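Local coordinates for DUF985 domain-containing protein (Shewanella oneidensis, PDB 1YUD) that is of unknown function but belongs to the cupin superfamily, whose members share a beta-barrel that often houses a metal or small-molecule site, at residues Glu24-Gly29 with Phe137-Phe142; Gly29-Ser34 with Tyr53-Thr58; Phe64-Ala69 with Glu143-Glu148; Glu71-His76 with Ser127-Met132. All coordinates share one frame; numbering follows the deposited sequence.

All four contacts belong to one cupin unit. Interactions 1, 2 and 4 reach the same antiparallel sheet, with strands 24-25, 31-37, 50-57, 126-133 and 71-76 in that order; interaction 3 ties strand 62-66, an edge of the second sheet, to the chain ahead of helix 147-152. Along the chain interaction 2 closes before 3 and 4 begin, and interaction 1 spans over a hundred residues. The centres of interactions 1 and 3 lie about 10 Å apart, and the contacts touch where Glu28 meets His65; those of 3 and 4 are about 19 Å apart, on opposite sides of the chain's centre. Interactions 1, 3 and 4 thus bring later segments back onto earlier ones, while interaction 2 pairs strands close in sequence.

Interaction 1 of 4, residues Glu24-Gly29 with Phe137-Phe142; sequences EQHVEG and FTFDDF
On the surface of the cupin fold, the type I turn from His26 to Gly29 meets the loop that follows strand 126-133, with Val27 and Glu28 facing the ring of Phe142. This ring carries most of the contact. Glu28 OE2 lies at the ring edge, near its plane, 3.1 Å from Phe142 CE1, and the carboxylate is nearly coplanar with the ring, 20° apart, an approach consistent with a weak attraction to the partly positive ring C-H. Glu28 CB adds a carbon contact to Phe142 CZ at 3.8 Å. Val27, extending toward the ring from the opposite segment, brings CG1 obliquely to within 3.9 Å of Phe142 CE2, at the same outer end. With Phe142 CG trans to its backbone N (chi1 -177°), the ring reaches out from its loop toward both partners. Val27 CG1 also touches the edge of a second ring, 4.1 Å from Phe139 CE1, and Phe137 CE2 lies over one face of the Phe139 ring, offset toward its rim. His26 NE2 comes to 4.3 Å from Phe139 CZ. A leucine in place of Phe142 would probably leave Glu28 OE2 without its aromatic edge and open a gap beside Val27.

The turn is held by Gly29 N bonded to His26 O at 2.7 Å, and the facing loop by Thr138 OG1 bonded to Asp141 OD2 at 2.7 Å. Glu28 OE1 makes a weak hydrogen bond to Ser62 OG. The arrangement is a type I beta turn between strands 24-25 and 31-37 packed on the loop that links strand 126-133 to helix 147-152 in this cupin fold.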
# COMPACT_ATOMS: atom_id res chain seq x y z
N GLU A 24 0.47 5.42 -17.61
CA GLU A 24 -0.29 6.17 -18.61
C GLU A 24 -1.22 7.16 -17.89
O GLU A 24 -1.75 6.86 -16.83
CB GLU A 24 -1.15 5.21 -19.45
CG GLU A 24 -0.42 4.00 -20.04
CD GLU A 24 0.46 4.34 -21.25
OE1 GLU A 24 1.18 3.42 -21.73
OE2 GLU A 24 0.43 5.50 -21.72
N GLN A 25 -1.42 8.33 -18.48
CA GLN A 25 -2.27 9.37 -17.90
C GLN A 25 -3.59 8.83 -17.36
O GLN A 25 -4.17 7.91 -17.92
CB GLN A 25 -2.57 10.44 -18.96
CG GLN A 25 -1.32 10.98 -19.65
CD GLN A 25 -1.54 11.22 -21.14
OE1 GLN A 25 -0.58 11.47 -21.87
NE2 GLN A 25 -2.79 11.15 -21.59
N HIS A 26 -4.06 9.42 -16.26
CA HIS A 26 -5.32 9.01 -15.65
C HIS A 26 -6.33 10.10 -15.97
O HIS A 26 -5.99 11.28 -15.96
CB HIS A 26 -5.17 8.86 -14.14
CG HIS A 26 -6.30 8.11 -13.50
ND1 HIS A 26 -6.72 8.34 -12.21
CD2 HIS A 26 -7.09 7.11 -13.98
CE1 HIS A 26 -7.72 7.53 -11.93
NE2 HIS A 26 -7.96 6.77 -12.98
N VAL A 27 -7.57 9.73 -16.23
CA VAL A 27 -8.58 10.72 -16.57
C VAL A 27 -8.71 11.83 -15.55
O VAL A 27 -9.09 12.95 -15.89
CB VAL A 27 -9.97 10.07 -16.77
CG1 VAL A 27 -10.46 9.48 -15.47
CG2 VAL A 27 -10.95 11.10 -17.28
N GLU A 28 -8.37 11.52 -14.30
CA GLU A 28 -8.47 12.50 -13.22
C GLU A 28 -7.19 13.30 -13.08
O GLU A 28 -7.10 14.19 -12.25
CB GLU A 28 -8.76 11.79 -11.89
CG GLU A 28 -7.51 11.22 -11.20
CD GLU A 28 -7.82 10.27 -10.04
OE1 GLU A 28 -6.93 10.04 -9.19
OE2 GLU A 28 -8.96 9.74 -9.98
N GLY A 29 -6.20 12.96 -13.89
CA GLY A 29 -4.91 13.64 -13.80
C GLY A 29 -3.83 12.66 -13.38
O GLY A 29 -4.11 11.49 -13.11
N PHE A 137 -12.09 -1.37 -8.34
CA PHE A 137 -12.40 -0.10 -8.97
C PHE A 137 -12.93 -0.18 -10.40
O PHE A 137 -12.15 -0.24 -11.34
CB PHE A 137 -11.16 0.79 -8.99
CG PHE A 137 -11.37 2.09 -9.72
CD1 PHE A 137 -12.29 3.02 -9.26
CD2 PHE A 137 -10.64 2.39 -10.86
CE1 PHE A 137 -12.47 4.23 -9.92
CE2 PHE A 137 -10.81 3.60 -11.53
CZ PHE A 137 -11.73 4.52 -11.05
N THR A 138 -14.25 -0.18 -10.56
CA THR A 138 -14.84 -0.18 -11.90
C THR A 138 -15.06 1.32 -12.13
O THR A 138 -15.13 2.08 -11.16
CB THR A 138 -16.21 -0.94 -11.97
OG1 THR A 138 -17.07 -0.50 -10.91
CG2 THR A 138 -15.99 -2.44 -11.87
N PHE A 139 -15.16 1.76 -13.38
CA PHE A 139 -15.37 3.18 -13.60
C PHE A 139 -16.77 3.67 -13.24
O PHE A 139 -17.08 4.85 -13.38
CB PHE A 139 -15.00 3.55 -15.03
CG PHE A 139 -13.57 3.96 -15.17
CD1 PHE A 139 -13.18 5.27 -14.87
CD2 PHE A 139 -12.60 3.04 -15.56
CE1 PHE A 139 -11.84 5.65 -14.95
CE2 PHE A 139 -11.26 3.42 -15.64
CZ PHE A 139 -10.88 4.72 -15.34
N ASP A 140 -17.61 2.75 -12.77
CA ASP A 140 -18.97 3.10 -12.36
C ASP A 140 -18.84 3.69 -10.97
O ASP A 140 -19.69 4.48 -10.54
CB ASP A 140 -19.84 1.85 -12.27
CG ASP A 140 -19.68 0.94 -13.46
OD1 ASP A 140 -18.55 0.46 -13.69
OD2 ASP A 140 -20.69 0.69 -14.16
N ASP A 141 -17.78 3.30 -10.26
CA ASP A 141 -17.52 3.77 -8.91
C ASP A 141 -16.70 5.05 -8.92
O ASP A 141 -16.22 5.50 -7.87
CB ASP A 141 -16.78 2.70 -8.11
CG ASP A 141 -17.47 1.36 -8.14
OD1 ASP A 141 -18.70 1.32 -7.94
OD2 ASP A 141 -16.78 0.34 -8.37
N PHE A 142 -16.53 5.64 -10.10
CA PHE A 142 -15.76 6.86 -10.25
C PHE A 142 -16.67 8.02 -10.62
O PHE A 142 -17.83 7.82 -11.00
CB PHE A 142 -14.71 6.64 -11.35
CG PHE A 142 -13.79 7.81 -11.57
CD1 PHE A 142 -12.70 8.01 -10.74
CD2 PHE A 142 -14.04 8.73 -12.58
CE1 PHE A 142 -11.86 9.11 -10.92
CE2 PHE A 142 -13.21 9.82 -12.77
CZ PHE A 142 -12.12 10.01 -11.94

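Interaction 2 of 4, residues Gly29-Ser34 with Tyr53-Thr58; sequences GGFYRS and YFLLRT
Phe31 O accepts a hydrogen bond from Leu55 N of strand 50-57 at 2.8 Å and is also approached by the CA-H of Phe54. The same pair is closed by Phe31 N bonded to Leu55 O at 3.1 Å, an antiparallel hydrogen-bonded pair, and farther along Tyr53 N bonds Arg33 O at 2.8 Å with an N-H...O angle of 167°.

On the face bearing Phe31 and Leu55, the two side chains run alongside each other, with Phe31 CD2 3.8 Å from Leu55 CD2. The outer end of the Phe31 ring then meets the guanidinium of Arg57. The planes stand 84° apart, and the ring abuts one guanidinium face edge-on, Phe31 CZ lying 3.3 Å from Arg57 NH1. A bend at chi3 (-44°) in the arginine chain brings the flat group round to the ring. An alanine in place of Arg57 would take away this cover and is likely to leave the outer edge of Phe31 less shielded. Helix 14-20 packs on the same face, Ile18 touching Phe31 and Ala14 both Leu55 and Arg57. On the other face Phe54 CD2 lies 4.0 Å from Tyr32 CB.

With the ring edge rather than its pi face presented to the cation, the Phe31-Arg57 meeting is best read as van der Waals packing, while the backbone bonds supply the polar hold.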
# COMPACT_ATOMS: atom_id res chain seq x y z
N GLY A 29 -6.20 12.96 -13.89
CA GLY A 29 -4.91 13.64 -13.80
C GLY A 29 -3.83 12.66 -13.38
O GLY A 29 -4.11 11.49 -13.11
N GLY A 30 -2.59 13.14 -13.33
CA GLY A 30 -1.48 12.28 -12.93
C GLY A 30 -1.23 11.09 -13.84
O GLY A 30 -1.76 11.01 -14.96
N PHE A 31 -0.42 10.16 -13.35
CA PHE A 31 -0.06 8.95 -14.08
C PHE A 31 -0.39 7.70 -13.27
O PHE A 31 -0.33 7.72 -12.05
CB PHE A 31 1.43 8.99 -14.38
CG PHE A 31 1.80 10.06 -15.35
CD1 PHE A 31 1.49 9.93 -16.70
CD2 PHE A 31 2.46 11.21 -14.92
CE1 PHE A 31 1.82 10.94 -17.61
CE2 PHE A 31 2.79 12.22 -15.82
CZ PHE A 31 2.47 12.08 -17.17
N TYR A 32 -0.72 6.61 -13.95
CA TYR A 32 -1.07 5.38 -13.25
C TYR A 32 -0.85 4.10 -14.07
O TYR A 32 -0.56 4.15 -15.26
CB TYR A 32 -2.53 5.44 -12.82
CG TYR A 32 -3.47 4.82 -13.81
CD1 TYR A 32 -3.96 3.53 -13.61
CD2 TYR A 32 -3.88 5.50 -14.94
CE1 TYR A 32 -4.86 2.95 -14.50
CE2 TYR A 32 -4.78 4.92 -15.86
CZ TYR A 32 -5.26 3.65 -15.62
OH TYR A 32 -6.15 3.07 -16.51
N ARG A 33 -1.01 2.96 -13.40
CA ARG A 33 -0.86 1.63 -14.00
C ARG A 33 -1.34 0.65 -12.95
O ARG A 33 -0.85 0.68 -11.82
CB ARG A 33 0.62 1.34 -14.31
CG ARG A 33 0.88 0.32 -15.44
CD ARG A 33 0.14 -1.02 -15.30
NE ARG A 33 -0.51 -1.40 -16.55
CZ ARG A 33 -1.31 -2.46 -16.73
NH1 ARG A 33 -1.57 -3.30 -15.73
NH2 ARG A 33 -1.86 -2.67 -17.92
N SER A 34 -2.28 -0.22 -13.29
CA SER A 34 -2.75 -1.19 -12.32
C SER A 34 -1.61 -2.13 -12.01
O SER A 34 -0.83 -2.49 -12.89
CB SER A 34 -3.91 -2.00 -12.87
OG SER A 34 -4.92 -1.13 -13.34
N TYR A 53 -0.48 1.96 -9.41
CA TYR A 53 0.60 2.84 -9.03
C TYR A 53 -0.04 4.20 -9.36
O TYR A 53 -1.12 4.23 -9.95
CB TYR A 53 1.80 2.57 -9.91
CG TYR A 53 2.61 1.36 -9.54
CD1 TYR A 53 3.51 1.41 -8.48
CD2 TYR A 53 2.54 0.18 -10.27
CE1 TYR A 53 4.33 0.33 -8.16
CE2 TYR A 53 3.36 -0.91 -9.97
CZ TYR A 53 4.25 -0.82 -8.92
OH TYR A 53 5.11 -1.86 -8.63
N PHE A 54 0.59 5.30 -8.97
CA PHE A 54 0.02 6.61 -9.28
C PHE A 54 1.06 7.68 -9.01
O PHE A 54 1.43 7.93 -7.86
CB PHE A 54 -1.24 6.88 -8.45
CG PHE A 54 -1.99 8.11 -8.85
CD1 PHE A 54 -1.68 9.35 -8.31
CD2 PHE A 54 -3.02 8.04 -9.78
CE1 PHE A 54 -2.39 10.50 -8.66
CE2 PHE A 54 -3.74 9.19 -10.14
CZ PHE A 54 -3.42 10.42 -9.58
N LEU A 55 1.52 8.32 -10.08
CA LEU A 55 2.56 9.32 -9.96
C LEU A 55 2.10 10.75 -10.14
O LEU A 55 1.10 11.02 -10.80
CB LEU A 55 3.68 8.98 -10.94
CG LEU A 55 4.89 9.90 -10.85
CD1 LEU A 55 6.16 9.08 -11.02
CD2 LEU A 55 4.76 11.00 -11.90
N LEU A 56 2.84 11.67 -9.54
CA LEU A 56 2.51 13.08 -9.63
C LEU A 56 3.77 13.93 -9.86
O LEU A 56 4.76 13.80 -9.13
CB LEU A 56 1.83 13.54 -8.34
CG LEU A 56 0.59 14.39 -8.52
CD1 LEU A 56 -0.58 13.52 -8.98
CD2 LEU A 56 0.27 15.07 -7.20
N ARG A 57 3.72 14.77 -10.90
CA ARG A 57 4.82 15.67 -11.23
C ARG A 57 4.38 17.11 -11.01
O ARG A 57 3.18 17.41 -11.02
CB ARG A 57 5.25 15.52 -12.68
CG ARG A 57 5.92 14.20 -13.01
CD ARG A 57 6.29 14.14 -14.49
NE ARG A 57 5.21 14.63 -15.34
CZ ARG A 57 5.14 14.45 -16.65
NH1 ARG A 57 4.11 14.95 -17.34
NH2 ARG A 57 6.09 13.76 -17.28
N THR A 58 5.36 17.99 -10.84
CA THR A 58 5.12 19.41 -10.59
C THR A 58 4.02 20.09 -11.41
O THR A 58 3.55 21.17 -11.04
CB THR A 58 6.41 20.22 -10.79
OG1 THR A 58 7.45 19.64 -10.00
CG2 THR A 58 6.19 21.64 -10.34

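Interaction 3 of 4, residues Phe64-Ala69 with Glu143-Glu148; sequences FHRLTA and ELFSQE
Arg66 N donates to Glu143 O at 2.8 Å, the sound hydrogen bond of this contact, with an N-H...O angle of 156°. Glu143 O also lies 3.1 Å from His65 CA, so a CA-H approaches the same acceptor. Two residues away on each segment, Phe145 N reaches Phe64 O at 3.4 Å, a weak bond; together the two make a single bridge between His65 and Leu144. Arg66 O and Glu143 N come close, but the angle is too poor for a bond.

Among the side chains, Arg66 and Glu143 run alongside each other in the same direction. Arg66 NH1 is 4.2 Å from Glu143 OE2, which lies well out of the guanidinium plane, so any attraction is probably electrostatic only, with no N-H pointing at the oxygen. The ring of Phe145 crosses Arg66: its CE1 touches Arg66 CB at 3.8 Å, and its CZ lies over one guanidinium face, the planes 38° apart. Leu144 CD1 packs against His65 CB at 3.8 Å.

Past the bridge, Ser146 takes the N-cap of helix 147-152, its OG accepting from Ala149 N. Leu150 of that helix meets both Phe64 and Phe145, and Ile116 of the neighbouring strand 116-121 touches Phe64, Arg66 and Phe145.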
# COMPACT_ATOMS: atom_id res chain seq x y z
N PHE A 64 -10.33 16.87 -7.94
CA PHE A 64 -11.48 16.42 -7.18
C PHE A 64 -12.32 15.42 -7.96
O PHE A 64 -12.67 15.65 -9.12
CB PHE A 64 -12.35 17.62 -6.80
CG PHE A 64 -11.79 18.41 -5.65
CD1 PHE A 64 -11.51 19.77 -5.80
CD2 PHE A 64 -11.59 17.81 -4.41
CE1 PHE A 64 -11.02 20.52 -4.73
CE2 PHE A 64 -11.10 18.55 -3.34
CZ PHE A 64 -10.82 19.91 -3.49
N HIS A 65 -12.62 14.30 -7.30
CA HIS A 65 -13.41 13.20 -7.86
C HIS A 65 -13.97 12.37 -6.70
O HIS A 65 -13.48 12.43 -5.59
CB HIS A 65 -12.52 12.32 -8.74
CG HIS A 65 -11.29 11.82 -8.04
ND1 HIS A 65 -11.11 10.49 -7.72
CD2 HIS A 65 -10.21 12.47 -7.56
CE1 HIS A 65 -9.96 10.35 -7.08
NE2 HIS A 65 -9.40 11.54 -6.97
N ARG A 66 -15.00 11.58 -6.97
CA ARG A 66 -15.59 10.78 -5.91
C ARG A 66 -15.65 9.29 -6.22
O ARG A 66 -15.94 8.89 -7.34
CB ARG A 66 -16.99 11.30 -5.61
CG ARG A 66 -17.71 10.54 -4.53
CD ARG A 66 -19.20 10.80 -4.64
NE ARG A 66 -19.53 12.21 -4.51
CZ ARG A 66 -20.74 12.71 -4.71
NH1 ARG A 66 -21.75 11.91 -5.04
NH2 ARG A 66 -20.96 14.00 -4.55
N LEU A 67 -15.36 8.48 -5.21
CA LEU A 67 -15.38 7.03 -5.35
C LEU A 67 -16.55 6.40 -4.61
O LEU A 67 -17.15 7.02 -3.73
CB LEU A 67 -14.07 6.43 -4.83
CG LEU A 67 -12.87 6.39 -5.78
CD1 LEU A 67 -12.93 7.55 -6.76
CD2 LEU A 67 -11.59 6.42 -4.95
N THR A 68 -16.87 5.17 -4.98
CA THR A 68 -17.96 4.42 -4.38
C THR A 68 -17.40 3.56 -3.27
O THR A 68 -18.13 3.09 -2.40
CB THR A 68 -18.62 3.51 -5.44
OG1 THR A 68 -19.42 4.31 -6.32
CG2 THR A 68 -19.48 2.45 -4.78
N ALA A 69 -16.10 3.35 -3.29
CA ALA A 69 -15.46 2.52 -2.29
C ALA A 69 -14.30 3.24 -1.62
O ALA A 69 -13.83 4.27 -2.10
CB ALA A 69 -14.99 1.22 -2.93
N GLU A 143 -16.15 9.24 -10.50
CA GLU A 143 -16.91 10.44 -10.85
C GLU A 143 -16.06 11.70 -10.73
O GLU A 143 -15.77 12.16 -9.62
CB GLU A 143 -18.17 10.58 -9.99
CG GLU A 143 -19.09 11.68 -10.47
CD GLU A 143 -20.47 11.63 -9.84
OE1 GLU A 143 -21.35 12.41 -10.28
OE2 GLU A 143 -20.67 10.81 -8.92
N LEU A 144 -15.66 12.26 -11.87
CA LEU A 144 -14.84 13.47 -11.90
C LEU A 144 -15.77 14.68 -11.87
O LEU A 144 -16.89 14.60 -12.37
CB LEU A 144 -13.97 13.46 -13.16
CG LEU A 144 -12.72 14.34 -13.21
CD1 LEU A 144 -11.84 14.04 -12.01
CD2 LEU A 144 -11.95 14.10 -14.51
N PHE A 145 -15.32 15.80 -11.30
CA PHE A 145 -16.17 16.99 -11.20
C PHE A 145 -15.64 18.28 -11.84
O PHE A 145 -14.44 18.57 -11.79
CB PHE A 145 -16.51 17.28 -9.74
CG PHE A 145 -17.40 16.25 -9.11
CD1 PHE A 145 -16.91 14.99 -8.77
CD2 PHE A 145 -18.74 16.52 -8.88
CE1 PHE A 145 -17.75 14.02 -8.21
CE2 PHE A 145 -19.59 15.56 -8.32
CZ PHE A 145 -19.09 14.31 -7.99
N SER A 146 -16.56 19.05 -12.42
CA SER A 146 -16.25 20.31 -13.09
C SER A 146 -16.10 21.41 -12.06
O SER A 146 -16.75 21.37 -11.02
CB SER A 146 -17.39 20.71 -14.01
OG SER A 146 -18.47 21.25 -13.25
N GLN A 147 -15.27 22.41 -12.34
CA GLN A 147 -15.07 23.52 -11.41
C GLN A 147 -16.43 24.17 -11.15
O GLN A 147 -16.70 24.64 -10.04
CB GLN A 147 -14.11 24.55 -12.00
CG GLN A 147 -13.52 25.51 -10.97
CD GLN A 147 -12.54 26.50 -11.58
OE1 GLN A 147 -12.94 27.45 -12.28
NE2 GLN A 147 -11.25 26.29 -11.33
N GLU A 148 -17.27 24.18 -12.18
CA GLU A 148 -18.61 24.75 -12.09
C GLU A 148 -19.37 24.21 -10.88
O GLU A 148 -19.55 24.91 -9.89
CB GLU A 148 -19.41 24.45 -13.36
CG GLU A 148 -19.29 25.49 -14.48
CD GLU A 148 -17.88 25.61 -15.05
OE1 GLU A 148 -16.99 26.14 -14.35
OE2 GLU A 148 -17.68 25.17 -16.20

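Interaction 4 of 4, residues Glu71-His76 with Ser127-Met132; sequences EMWYFH and SLVGCM
Cys131 SG sits squarely over one face of the Trp73 indole, 3.7 Å from the centroid of the five-membered ring and 16° off its normal, a sulfur-aromatic contact across a non-hydrogen-bonded pair. Val129 CG1 meets the benzo part obliquely, 3.8 Å from Trp73 CE3, so the broad indole spans two successive knobs of strand 126-133 on this face.

On the face of Met72, Tyr74 and Met132 the hollow lies at Gly130. Lacking a side chain, it lets His76 NE2, hydrogen-bonded to Gln108 NE2 of the second subunit, come to 3.6 Å from Gly130 CA; a CB there would stand tight against both His76 and Tyr74. Leu128 fills the flank of the histidine, its CD2 3.6 Å from His76 CB. CB of Met132, modelled as selenomethionine, meets the edge of the Tyr74 ring, 4.0 Å from Tyr74 CE2.

The strands are zipped by paired bonds at Met72-Met132 and Tyr74-Gly130. Tyr74 OH bonds Ser51 of the second subunit, His76 ND1 bonds Phe75 O there, and the Tyr74 rings of both subunits stack. Chemically, the indole side is mainly apolar and sulfur-aromatic packing, with a weak Trp73 NE1 to Glu71 OE1 bond, whereas the tyrosine-histidine face turns its polar groups to the dimer partner.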
# COMPACT_ATOMS: atom_id res chain seq x y z
N GLU A 71 -10.45 3.90 -0.28
CA GLU A 71 -9.21 3.78 -1.01
C GLU A 71 -8.06 3.95 -0.05
O GLU A 71 -7.97 4.94 0.66
CB GLU A 71 -9.15 4.83 -2.11
CG GLU A 71 -8.09 4.56 -3.16
CD GLU A 71 -8.10 5.60 -4.26
OE1 GLU A 71 -7.50 6.69 -4.09
OE2 GLU A 71 -8.72 5.34 -5.31
N MSE A 72 -7.18 2.97 0.00
CA MSE A 72 -6.06 3.12 0.88
C MSE A 72 -4.94 3.78 0.09
O MSE A 72 -4.84 3.63 -1.12
CB MSE A 72 -5.64 1.75 1.44
CG MSE A 72 -6.46 1.33 2.68
SE MSE A 72 -6.12 2.45 4.25
CE MSE A 72 -4.26 1.96 4.52
N TRP A 73 -4.12 4.56 0.78
CA TRP A 73 -3.03 5.24 0.12
C TRP A 73 -1.73 4.86 0.78
O TRP A 73 -1.56 5.03 1.98
CB TRP A 73 -3.22 6.75 0.18
CG TRP A 73 -4.22 7.27 -0.82
CD1 TRP A 73 -5.52 6.88 -0.97
CD2 TRP A 73 -4.00 8.30 -1.81
NE1 TRP A 73 -6.12 7.61 -1.98
CE2 TRP A 73 -5.21 8.48 -2.51
CE3 TRP A 73 -2.89 9.09 -2.16
CZ2 TRP A 73 -5.35 9.42 -3.54
CZ3 TRP A 73 -3.03 10.02 -3.18
CH2 TRP A 73 -4.26 10.18 -3.86
N TYR A 74 -0.80 4.33 -0.01
CA TYR A 74 0.50 3.95 0.53
C TYR A 74 1.50 4.94 -0.05
O TYR A 74 1.23 5.59 -1.05
CB TYR A 74 0.81 2.51 0.11
CG TYR A 74 -0.21 1.53 0.64
CD1 TYR A 74 -0.07 0.97 1.91
CD2 TYR A 74 -1.37 1.26 -0.07
CE1 TYR A 74 -1.06 0.17 2.45
CE2 TYR A 74 -2.37 0.47 0.47
CZ TYR A 74 -2.21 -0.07 1.73
OH TYR A 74 -3.24 -0.77 2.32
N PHE A 75 2.65 5.07 0.59
CA PHE A 75 3.65 6.00 0.10
C PHE A 75 4.93 5.26 -0.27
O PHE A 75 5.58 4.65 0.59
CB PHE A 75 3.96 7.05 1.17
CG PHE A 75 4.87 8.13 0.70
CD1 PHE A 75 4.36 9.21 -0.02
CD2 PHE A 75 6.24 8.06 0.94
CE1 PHE A 75 5.22 10.23 -0.50
CE2 PHE A 75 7.10 9.06 0.47
CZ PHE A 75 6.59 10.15 -0.25
N HIS A 76 5.31 5.35 -1.54
CA HIS A 76 6.52 4.68 -2.00
C HIS A 76 7.75 5.58 -1.95
O HIS A 76 8.76 5.23 -1.33
CB HIS A 76 6.34 4.18 -3.42
CG HIS A 76 5.23 3.19 -3.56
ND1 HIS A 76 5.23 1.99 -2.90
CD2 HIS A 76 4.11 3.20 -4.33
CE1 HIS A 76 4.16 1.29 -3.25
NE2 HIS A 76 3.47 2.01 -4.13
N SER A 127 6.07 12.14 -7.16
CA SER A 127 5.46 11.34 -6.12
C SER A 127 4.80 10.06 -6.61
O SER A 127 3.79 10.09 -7.32
CB SER A 127 4.45 12.16 -5.34
OG SER A 127 5.14 13.11 -4.56
N LEU A 128 5.42 8.94 -6.23
CA LEU A 128 4.91 7.62 -6.56
C LEU A 128 4.05 7.27 -5.36
O LEU A 128 4.45 7.46 -4.20
CB LEU A 128 6.06 6.61 -6.70
CG LEU A 128 5.53 5.23 -7.09
CD1 LEU A 128 4.93 5.32 -8.47
CD2 LEU A 128 6.63 4.18 -7.05
N VAL A 129 2.87 6.73 -5.64
CA VAL A 129 1.92 6.41 -4.59
C VAL A 129 1.15 5.12 -4.87
O VAL A 129 0.87 4.78 -6.03
CB VAL A 129 0.93 7.59 -4.45
CG1 VAL A 129 -0.51 7.11 -4.44
CG2 VAL A 129 1.27 8.38 -3.23
N GLY A 130 0.81 4.41 -3.80
CA GLY A 130 0.05 3.19 -3.96
C GLY A 130 -1.40 3.45 -3.59
O GLY A 130 -1.67 4.02 -2.53
N CYS A 131 -2.32 3.04 -4.45
CA CYS A 131 -3.73 3.23 -4.17
C CYS A 131 -4.50 1.92 -4.31
O CYS A 131 -4.51 1.28 -5.36
CB CYS A 131 -4.32 4.30 -5.09
SG CYS A 131 -3.83 6.00 -4.67
N MSE A 132 -5.13 1.54 -3.21
CA MSE A 132 -5.91 0.31 -3.11
C MSE A 132 -7.36 0.64 -2.76
O MSE A 132 -7.64 1.10 -1.65
CB MSE A 132 -5.26 -0.57 -2.02
CG MSE A 132 -5.84 -1.97 -1.82
SE MSE A 132 -7.53 -2.05 -0.86
CE MSE A 132 -8.59 -2.83 -2.27